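Local coordinates for protein fanconi-associated nuclease 1 homolog (Pseudomonas aeruginosa, PDB 5Y7Q) that belongs to the FAN1 family of nucleases, combining a FAN1-type helix-turn-helix domain and a SAP domain with a VRR-NUC domain, at residues A[498-503]-A[532-538]; A[539-545]-A[567-573]. All blocks are in the same frame, centred on the assembly; numbering follows the deposited sequence.

Contact 1: A[498-503]-A[532-538]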
loop_
_atom_site.group_PDB
_atom_site.type_symbol
_atom_site.label_atom_id
_atom_site.label_comp_id
_atom_site.label_asym_id
_atom_site.label_seq_id
_atom_site.Cartn_x
_atom_site.Cartn_y
_atom_site.Cartn_z
ATOM N N GLN A 498 16.389 -16.898 20.922
ATOM C CA GLN A 498 15.328 -17.562 21.676
ATOM C C GLN A 498 14.288 -18.179 20.748
ATOM O O GLN A 498 13.888 -19.331 20.939
ATOM C CB GLN A 498 14.685 -16.583 22.656
ATOM C CG GLN A 498 15.699 -16.018 23.629
ATOM C CD GLN A 498 15.101 -15.053 24.624
ATOM O OE1 GLN A 498 14.064 -14.449 24.370
ATOM N NE2 GLN A 498 15.753 -14.910 25.776
ATOM N N ALA A 499 13.869 -17.455 19.705
ATOM C CA ALA A 499 12.920 -18.048 18.769
ATOM C C ALA A 499 13.497 -19.301 18.114
ATOM O O ALA A 499 12.815 -20.327 18.010
ATOM C CB ALA A 499 12.513 -17.021 17.724
ATOM N N LEU A 500 14.774 -19.260 17.733
ATOM C CA LEU A 500 15.374 -20.375 17.015
ATOM C C LEU A 500 15.412 -21.615 17.880
ATOM O O LEU A 500 15.075 -22.719 17.431
ATOM C CB LEU A 500 16.779 -20.012 16.559
ATOM C CG LEU A 500 16.885 -19.134 15.311
ATOM C CD1 LEU A 500 18.298 -19.239 14.759
ATOM C CD2 LEU A 500 15.880 -19.542 14.248
ATOM N N ASP A 501 15.853 -21.458 19.119
ATOM C CA ASP A 501 16.073 -22.630 19.941
ATOM C C ASP A 501 14.814 -23.103 20.667
ATOM O O ASP A 501 14.743 -24.282 21.033
ATOM C CB ASP A 501 17.247 -22.350 20.889
ATOM C CG ASP A 501 18.598 -22.228 20.123
ATOM O OD1 ASP A 501 19.237 -23.279 19.843
ATOM O OD2 ASP A 501 19.010 -21.086 19.782
ATOM N N CYS A 502 13.811 -22.238 20.856
ATOM C CA CYS A 502 12.573 -22.645 21.519
ATOM C C CYS A 502 11.436 -23.045 20.584
ATOM O O CYS A 502 10.470 -23.646 21.055
ATOM C CB CYS A 502 12.055 -21.526 22.428
ATOM S SG CYS A 502 13.068 -21.171 23.867
ATOM N N LEU A 503 11.508 -22.761 19.285
ATOM C CA LEU A 503 10.371 -23.050 18.418
ATOM C C LEU A 503 10.598 -24.352 17.676
ATOM O O LEU A 503 11.616 -24.489 16.977
ATOM C CB LEU A 503 10.136 -21.921 17.420
ATOM C CG LEU A 503 9.545 -20.612 17.966
ATOM C CD1 LEU A 503 9.468 -19.543 16.892
ATOM C CD2 LEU A 503 8.181 -20.857 18.573
ATOM N N PHE A 532 8.873 -17.076 26.065
ATOM C CA PHE A 532 9.835 -18.150 25.978
ATOM C C PHE A 532 10.332 -18.486 27.371
ATOM O O PHE A 532 10.535 -17.601 28.217
ATOM C CB PHE A 532 11.021 -17.772 25.083
ATOM C CG PHE A 532 10.643 -17.497 23.649
ATOM C CD1 PHE A 532 10.201 -18.520 22.821
ATOM C CD2 PHE A 532 10.740 -16.211 23.123
ATOM C CE1 PHE A 532 9.855 -18.261 21.504
ATOM C CE2 PHE A 532 10.400 -15.951 21.817
ATOM C CZ PHE A 532 9.959 -16.965 21.005
ATOM N N TRP A 533 10.526 -19.777 27.590
ATOM C CA TRP A 533 11.218 -20.296 28.761
ATOM C C TRP A 533 12.427 -21.014 28.176
ATOM O O TRP A 533 12.327 -22.190 27.768
ATOM C CB TRP A 533 10.322 -21.224 29.574
ATOM C CG TRP A 533 9.075 -20.599 30.214
ATOM C CD1 TRP A 533 8.973 -20.078 31.480
ATOM C CD2 TRP A 533 7.757 -20.498 29.637
ATOM N NE1 TRP A 533 7.686 -19.652 31.721
ATOM C CE2 TRP A 533 6.915 -19.904 30.614
ATOM C CE3 TRP A 533 7.208 -20.838 28.391
ATOM C CZ2 TRP A 533 5.556 -19.640 30.379
ATOM C CZ3 TRP A 533 5.851 -20.575 28.162
ATOM C CH2 TRP A 533 5.045 -19.984 29.152
ATOM N N PRO A 534 13.552 -20.307 28.004
ATOM C CA PRO A 534 14.723 -20.914 27.337
ATOM C C PRO A 534 15.321 -22.083 28.075
ATOM O O PRO A 534 16.067 -22.845 27.450
ATOM C CB PRO A 534 15.727 -19.753 27.241
ATOM C CG PRO A 534 15.200 -18.680 28.144
ATOM C CD PRO A 534 13.703 -18.848 28.153
ATOM N N ALA A 535 15.034 -22.245 29.370
ATOM C CA ALA A 535 15.561 -23.383 30.122
ATOM C C ALA A 535 15.057 -24.703 29.552
ATOM O O ALA A 535 15.841 -25.622 29.280
ATOM C CB ALA A 535 15.180 -23.266 31.601
ATOM N N GLN A 536 13.743 -24.832 29.412
ATOM C CA GLN A 536 13.120 -26.015 28.846
ATOM C C GLN A 536 12.772 -25.856 27.371
ATOM O O GLN A 536 12.052 -26.690 26.829
ATOM C CB GLN A 536 11.892 -26.396 29.671
ATOM C CG GLN A 536 11.075 -25.202 30.128
ATOM C CD GLN A 536 10.538 -25.343 31.544
ATOM O OE1 GLN A 536 9.598 -24.640 31.933
ATOM N NE2 GLN A 536 11.141 -26.238 32.326
ATOM N N ARG A 537 13.207 -24.769 26.731
ATOM C CA ARG A 537 13.004 -24.531 25.288
ATOM C C ARG A 537 11.522 -24.527 24.907
ATOM O O ARG A 537 11.116 -25.118 23.898
ATOM C CB ARG A 537 13.778 -25.539 24.432
ATOM C CG ARG A 537 15.271 -25.595 24.758
ATOM C CD ARG A 537 16.008 -26.626 23.926
ATOM N NE ARG A 537 16.076 -26.187 22.550
ATOM C CZ ARG A 537 16.424 -26.950 21.519
ATOM N NH1 ARG A 537 16.733 -28.230 21.711
ATOM N NH2 ARG A 537 16.460 -26.412 20.288
ATOM N N ARG A 538 10.708 -23.816 25.688
ATOM C CA ARG A 538 9.268 -23.852 25.470
ATOM C C ARG A 538 8.721 -22.463 25.165
ATOM O O ARG A 538 9.319 -21.434 25.504
ATOM C CB ARG A 538 8.536 -24.446 26.687
ATOM C CG ARG A 538 7.159 -25.044 26.363
ATOM C CD ARG A 538 6.484 -25.642 27.600
ATOM N NE ARG A 538 5.847 -24.639 28.461
ATOM C CZ ARG A 538 6.344 -24.218 29.621
ATOM N NH1 ARG A 538 5.680 -23.313 30.335
ATOM N NH2 ARG A 538 7.497 -24.711 30.070
#
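With chi1 at -68° the SG of C502 stands beside its backbone N, and chi1 of -62° does the same for F532 CG, so that C502 CB and SG meet the phenyl ring where helix 493-502 ends. C502 CB approaches the ring obliquely, 3.6 Å from F532 CD1, and its SG stands 5.1 Å from the F532 ring centroid in a sulfur-aromatic contact well off the ring normal. Helix backbone lies over one face of the ring: Q498 O and A499 N sit above its rim, with A499 CA 3.9 Å from F532 CZ. L503 CD2 instead meets the ring edge, near its plane, 4.3 Å from F532 CE1. The Q498 amide is strongly inclined to the ring, its OE1 taken by H404 NE2. A polar grip works beside this packing. The chain of R537, bent at chi3, presents its guanidinium side-on, so that R537 NE and NH2 both donate to D501 O at 2.8 Å. NH2 lies in the carbonyl plane on a lone pair, whereas NE is tilted from that plane by 30°. R537 and R538 together face W533 in a G1 beta bulge, which closes the turn beside the helix end. Farther out, A499 and L503 pack on L410 and L414 of helix 409-418, D501 touches R468 of helix 467-478, and F532 pairs through its backbone with A402 of strand 402-405.

Contact 2: A[539-545]-A[567-573]; sequences YRMVEVK and MPVAVCY
P568 sets its CG over one face of the Y539 ring, 3.6 Å from the centroid and 19° off the normal, a CH-pi contact. Y539 CG lies between the backbone N and the carbonyl carbon (chi1 82°), which turns the ring to meet the proline; its OH extends past it, 3.5 Å from M567 CG. Next along the strand, R540 bends at chi3 and brings NH1 obliquely to the methyl of A570, 3.7 Å from CB. V542 CG1 rests on C572 CB at 3.6 Å, on the same face of the sheet as A570 and V544. Between the strands runs a parallel ladder in which M541, E543 and K545 supply the bonding groups of their strand: M541 N donates to P568 O, and M541 O accepts from A570 N. E543 N and O pair likewise with A570 O and C572 N, the latter bond 2.8 Å long, and K545 N closes the series on C572 O. Segments 539-545 and 569-573, their axes inclined by 27°, belong to the two parallel strands of a beta-alpha-beta unit with helix 553-564 as the crossover. E543, V544 and K545, with P527 and D528, match the PD-(D/E)XK sequence motif, consistent with a VRR-NUC domain. E543 OE2 forms a salt bridge with K545 NZ at 3.5 Å. D528 steadies this strand by giving its backbone N to E543 OE1 and accepting V544 N on OD2; R550 O takes K545 NZ. On the face of M541 and E543, helix 553-564 packs through C562 on V569 and L559 on V571.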
loop_
_atom_site.group_PDB
_atom_site.type_symbol
_atom_site.label_atom_id
_atom_site.label_comp_id
_atom_site.label_asym_id
_atom_site.label_seq_id
_atom_site.Cartn_x
_atom_site.Cartn_y
_atom_site.Cartn_z
ATOM N N TYR A 539 7.564 -22.437 24.517
ATOM C CA TYR A 539 6.968 -21.168 24.130
ATOM C C TYR A 539 5.467 -21.229 24.333
ATOM O O TYR A 539 4.862 -22.303 24.362
ATOM C CB TYR A 539 7.281 -20.798 22.669
ATOM C CG TYR A 539 6.384 -21.455 21.647
ATOM C CD1 TYR A 539 6.529 -22.793 21.327
ATOM C CD2 TYR A 539 5.402 -20.735 20.990
ATOM C CE1 TYR A 539 5.719 -23.400 20.397
ATOM C CE2 TYR A 539 4.581 -21.343 20.043
ATOM C CZ TYR A 539 4.743 -22.680 19.755
ATOM O OH TYR A 539 3.940 -23.301 18.816
ATOM N N ARG A 540 4.879 -20.047 24.493
ATOM C CA ARG A 540 3.437 -19.891 24.397
ATOM C C ARG A 540 3.143 -18.522 23.796
ATOM O O ARG A 540 3.790 -17.546 24.166
ATOM C CB ARG A 540 2.774 -20.021 25.764
ATOM C CG ARG A 540 1.323 -19.691 25.723
ATOM C CD ARG A 540 0.594 -19.918 27.042
ATOM N NE ARG A 540 1.069 -19.036 28.101
ATOM C CZ ARG A 540 0.366 -18.769 29.189
ATOM N NH1 ARG A 540 -0.830 -19.309 29.323
ATOM N NH2 ARG A 540 0.850 -17.963 30.128
ATOM N N MET A 541 2.174 -18.456 22.882
ATOM C CA MET A 541 1.686 -17.206 22.309
ATOM C C MET A 541 0.449 -16.750 23.052
ATOM O O MET A 541 -0.404 -17.568 23.415
ATOM C CB MET A 541 1.322 -17.362 20.838
ATOM C CG MET A 541 2.499 -17.592 19.964
ATOM S SD MET A 541 2.029 -18.215 18.350
ATOM C CE MET A 541 3.684 -18.404 17.748
ATOM N N VAL A 542 0.332 -15.442 23.239
ATOM C CA VAL A 542 -0.768 -14.872 24.006
ATOM C C VAL A 542 -1.365 -13.703 23.232
ATOM O O VAL A 542 -0.696 -12.684 23.021
ATOM C CB VAL A 542 -0.305 -14.416 25.402
ATOM C CG1 VAL A 542 -1.491 -13.902 26.202
ATOM C CG2 VAL A 542 0.447 -15.577 26.157
ATOM N N GLU A 543 -2.617 -13.842 22.823
ATOM C CA GLU A 543 -3.379 -12.704 22.341
ATOM C C GLU A 543 -3.938 -11.929 23.529
ATOM O O GLU A 543 -4.589 -12.510 24.405
ATOM C CB GLU A 543 -4.510 -13.169 21.419
ATOM C CG GLU A 543 -5.398 -12.044 20.893
ATOM C CD GLU A 543 -4.637 -10.987 20.088
ATOM O OE1 GLU A 543 -3.500 -11.266 19.636
ATOM O OE2 GLU A 543 -5.186 -9.869 19.907
ATOM N N VAL A 544 -3.682 -10.615 23.563
ATOM C CA VAL A 544 -4.119 -9.745 24.654
ATOM C C VAL A 544 -5.411 -9.021 24.276
ATOM O O VAL A 544 -5.543 -8.504 23.162
ATOM C CB VAL A 544 -3.013 -8.740 25.010
ATOM C CG1 VAL A 544 -3.514 -7.746 26.010
ATOM C CG2 VAL A 544 -1.810 -9.471 25.572
ATOM N N LYS A 545 -6.372 -8.988 25.202
ATOM C CA LYS A 545 -7.631 -8.277 25.002
ATOM C C LYS A 545 -7.967 -7.452 26.238
ATOM O O LYS A 545 -8.239 -8.011 27.307
ATOM C CB LYS A 545 -8.772 -9.254 24.681
ATOM C CG LYS A 545 -8.717 -9.834 23.260
ATOM C CD LYS A 545 -8.668 -8.723 22.215
ATOM C CE LYS A 545 -8.270 -9.234 20.841
ATOM N NZ LYS A 545 -8.152 -8.106 19.872
ATOM N N MET A 567 -0.703 -26.543 19.372
ATOM C CA MET A 567 0.246 -25.479 19.625
ATOM C C MET A 567 -0.159 -24.715 20.873
ATOM O O MET A 567 -1.351 -24.577 21.176
ATOM C CB MET A 567 0.312 -24.516 18.444
ATOM C CG MET A 567 1.227 -24.984 17.341
ATOM S SD MET A 567 0.682 -24.446 15.720
ATOM C CE MET A 567 1.796 -25.393 14.681
ATOM N N PRO A 568 0.819 -24.246 21.588
ATOM C CA PRO A 568 0.561 -23.480 22.811
ATOM C C PRO A 568 0.128 -22.038 22.567
ATOM O O PRO A 568 0.960 -21.132 22.548
ATOM C CB PRO A 568 1.910 -23.546 23.533
ATOM C CG PRO A 568 2.890 -23.653 22.425
ATOM C CD PRO A 568 2.243 -24.552 21.417
ATOM N N VAL A 569 -1.161 -21.808 22.361
ATOM C CA VAL A 569 -1.743 -20.474 22.346
ATOM C C VAL A 569 -2.641 -20.293 23.560
ATOM O O VAL A 569 -3.211 -21.250 24.098
ATOM C CB VAL A 569 -2.560 -20.249 21.071
ATOM C CG1 VAL A 569 -1.657 -20.165 19.868
ATOM C CG2 VAL A 569 -3.571 -21.391 20.927
ATOM N N ALA A 570 -2.778 -19.044 23.980
ATOM C CA ALA A 570 -3.726 -18.678 25.025
ATOM C C ALA A 570 -4.206 -17.259 24.756
ATOM O O ALA A 570 -3.498 -16.466 24.126
ATOM C CB ALA A 570 -3.097 -18.765 26.416
ATOM N N VAL A 571 -5.416 -16.947 25.220
ATOM C CA VAL A 571 -5.974 -15.599 25.111
ATOM C C VAL A 571 -6.087 -15.028 26.512
ATOM O O VAL A 571 -6.571 -15.701 27.428
ATOM C CB VAL A 571 -7.338 -15.574 24.394
ATOM C CG1 VAL A 571 -7.883 -14.157 24.347
ATOM C CG2 VAL A 571 -7.188 -16.089 22.990
ATOM N N CYS A 572 -5.643 -13.793 26.678
ATOM C CA CYS A 572 -5.574 -13.159 27.984
ATOM C C CYS A 572 -6.519 -11.963 28.042
ATOM O O CYS A 572 -6.323 -10.975 27.329
ATOM C CB CYS A 572 -4.143 -12.736 28.270
ATOM S SG CYS A 572 -4.014 -11.560 29.571
ATOM N N TYR A 573 -7.527 -12.049 28.898
ATOM C CA TYR A 573 -8.512 -10.990 29.068
ATOM C C TYR A 573 -8.199 -10.202 30.340
ATOM O O TYR A 573 -8.112 -10.783 31.427
ATOM C CB TYR A 573 -9.918 -11.585 29.136
ATOM C CG TYR A 573 -10.384 -12.268 27.862
ATOM C CD1 TYR A 573 -11.158 -11.578 26.922
ATOM C CD2 TYR A 573 -10.074 -13.602 27.602
ATOM C CE1 TYR A 573 -11.610 -12.191 25.757
ATOM C CE2 TYR A 573 -10.523 -14.227 26.433
ATOM C CZ TYR A 573 -11.286 -13.510 25.514
ATOM O OH TYR A 573 -11.743 -14.101 24.358
#

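The two contacts come in series along the chain, contact 1 closing before contact 2 opens, and their centres lie 16 Å apart, both in the VRR-NUC domain. Strands 529-533 and 538-545, consecutive in sequence and neighbours in the five-stranded mixed sheet, join them: contact 1 packs the end of helix 493-502 on strand 529-533 and the turn that follows it, and contact 2 carries the sheet on to strand 569-577. The two meet where L503 CD2 packs 3.6 Å from Y539 CG and F532 CD1 lies 3.7 Å from Y539 CB. Contact 2 approaches the bound nucleic acid to about 5 Å (nearest atoms), whereas contact 1 lies farther off, about 21 Å away.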